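Local atomic coordinates of DUF3829 domain-containing protein (Bacteroides thetaiotaomicron, PDB entry 3RH3), a protein that is of unknown function but is probably a lipid-anchored, all-helical protein of the bacterial cell envelope. Residues Lys36-Val41 with Gln98-Phe103. Numbering follows the deposited sequence.
Sequences KDINAV and QFYDNF
V41 reaches from helix 35-46 into a group of three aromatic side chains on helix 79-111, and its CB and two methyls between them touch all three rings. CB lies 3.8 Å from F99 CE2. From there CG1, anti to the backbone N (chi1 165°), is carried between F99 and F103: it comes within 3.5 Å of F99 CE2 and settles over one face of the F103 ring in a CH-pi contact, 3.9 Å from the centroid and displaced toward the CG and CD1 side of the ring. CG2 takes the other branch, anti to the carbonyl carbon, and approaches Y100 CE1 more loosely.

The two helices run roughly parallel, with short-segment axes 30° apart and 11.6 Å from each other at closest approach; bulky rings span this wide separation. The fold is an all-alpha bundle of long helices, and the short helix 35-46 packs here against helix 79-111 while its I38 also touches S129 and L132 of helix 115-154. N125 of helix 115-154 bonds to the same turn of helix 79-111, its OD1 accepting from N102 ND2 and its ND2 donating to F99 O.

One turn before V41, I38 engages the same aromatic group. Its CG2 packs 3.7 Å from F99 CZ, and its backbone O lies at the edge of that ring, near the ring plane. The I38 side chain crosses that of Y100 at about a right angle, its CD1 ending 3.4 Å from Y100 OH and close to CE2. F99 in turn covers one face of Y100, with CD2 of F99 standing 4.0 Å above the plane of the Y100 ring, over its centre. Beyond the phenol oxygen, D37 brings only its CB near, at the exposed margin of the helix pair.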
# COMPACT_ATOMS: atom_id res chain seq x y z
N LYS A 36 -1.10 -7.32 -8.09
CA LYS A 36 -1.06 -8.66 -8.69
C LYS A 36 -2.06 -8.78 -9.85
O LYS A 36 -1.72 -9.36 -10.87
CB LYS A 36 -1.29 -9.76 -7.64
N ASP A 37 -3.27 -8.18 -9.72
CA ASP A 37 -4.29 -8.21 -10.78
C ASP A 37 -3.88 -7.30 -11.94
O ASP A 37 -3.99 -7.71 -13.10
CB ASP A 37 -5.68 -7.80 -10.24
CG ASP A 37 -6.24 -8.74 -9.17
OD1 ASP A 37 -6.13 -9.98 -9.36
OD2 ASP A 37 -6.80 -8.24 -8.17
N ILE A 38 -3.41 -6.09 -11.63
CA ILE A 38 -2.98 -5.11 -12.63
C ILE A 38 -1.74 -5.65 -13.41
O ILE A 38 -1.73 -5.62 -14.64
CB ILE A 38 -2.70 -3.74 -11.96
CG1 ILE A 38 -3.99 -3.12 -11.34
CG2 ILE A 38 -2.00 -2.76 -12.90
CD1 ILE A 38 -5.26 -2.95 -12.29
N ASN A 39 -0.74 -6.18 -12.69
CA ASN A 39 0.49 -6.69 -13.29
C ASN A 39 0.24 -7.95 -14.12
O ASN A 39 0.91 -8.11 -15.15
CB ASN A 39 1.56 -6.92 -12.23
CG ASN A 39 2.03 -5.64 -11.56
OD1 ASN A 39 1.82 -4.52 -12.05
ND2 ASN A 39 2.66 -5.78 -10.40
N ALA A 40 -0.75 -8.80 -13.73
CA ALA A 40 -1.13 -10.00 -14.50
C ALA A 40 -1.69 -9.61 -15.87
O ALA A 40 -1.38 -10.23 -16.88
CB ALA A 40 -2.17 -10.82 -13.73
N VAL A 41 -2.50 -8.54 -15.89
CA VAL A 41 -3.10 -7.99 -17.10
C VAL A 41 -1.98 -7.43 -18.00
O VAL A 41 -1.96 -7.74 -19.19
CB VAL A 41 -4.19 -6.95 -16.74
CG1 VAL A 41 -4.57 -6.10 -17.96
CG2 VAL A 41 -5.42 -7.63 -16.16
N GLN A 98 -10.24 3.14 -17.40
CA GLN A 98 -9.44 3.32 -18.62
C GLN A 98 -8.54 2.10 -18.86
O GLN A 98 -8.44 1.62 -19.99
CB GLN A 98 -8.56 4.57 -18.52
CG GLN A 98 -9.25 5.88 -18.87
CD GLN A 98 -8.29 7.05 -18.75
OE1 GLN A 98 -8.37 7.86 -17.82
NE2 GLN A 98 -7.35 7.14 -19.69
N PHE A 99 -7.88 1.61 -17.78
CA PHE A 99 -6.98 0.46 -17.82
C PHE A 99 -7.70 -0.80 -18.33
O PHE A 99 -7.24 -1.42 -19.30
CB PHE A 99 -6.36 0.20 -16.44
CG PHE A 99 -5.33 -0.90 -16.40
CD1 PHE A 99 -3.99 -0.63 -16.66
CD2 PHE A 99 -5.69 -2.20 -16.07
CE1 PHE A 99 -3.03 -1.64 -16.62
CE2 PHE A 99 -4.73 -3.22 -16.02
CZ PHE A 99 -3.40 -2.93 -16.31
N TYR A 100 -8.84 -1.17 -17.69
CA TYR A 100 -9.57 -2.37 -18.07
C TYR A 100 -10.31 -2.22 -19.40
O TYR A 100 -10.49 -3.24 -20.07
CB TYR A 100 -10.52 -2.82 -16.97
CG TYR A 100 -9.75 -3.51 -15.87
CD1 TYR A 100 -9.28 -4.82 -16.03
CD2 TYR A 100 -9.44 -2.85 -14.69
CE1 TYR A 100 -8.57 -5.46 -15.02
CE2 TYR A 100 -8.73 -3.48 -13.67
CZ TYR A 100 -8.29 -4.78 -13.85
OH TYR A 100 -7.59 -5.41 -12.85
N ASP A 101 -10.69 -0.97 -19.79
CA ASP A 101 -11.31 -0.68 -21.10
C ASP A 101 -10.28 -0.92 -22.20
O ASP A 101 -10.60 -1.54 -23.22
CB ASP A 101 -11.84 0.76 -21.17
N ASN A 102 -9.04 -0.42 -21.97
CA ASN A 102 -7.91 -0.58 -22.88
C ASN A 102 -7.55 -2.05 -23.04
O ASN A 102 -7.24 -2.46 -24.15
CB ASN A 102 -6.70 0.21 -22.39
CG ASN A 102 -6.77 1.69 -22.65
OD1 ASN A 102 -7.54 2.18 -23.48
ND2 ASN A 102 -5.91 2.44 -21.98
N PHE A 103 -7.65 -2.84 -21.95
CA PHE A 103 -7.38 -4.27 -21.97
C PHE A 103 -8.43 -5.00 -22.83
O PHE A 103 -8.04 -5.86 -23.63
CB PHE A 103 -7.33 -4.88 -20.55
CG PHE A 103 -7.14 -6.38 -20.52
CD1 PHE A 103 -6.06 -6.98 -21.17
CD2 PHE A 103 -8.03 -7.19 -19.83
CE1 PHE A 103 -5.88 -8.36 -21.13
CE2 PHE A 103 -7.85 -8.58 -19.80
CZ PHE A 103 -6.78 -9.16 -20.45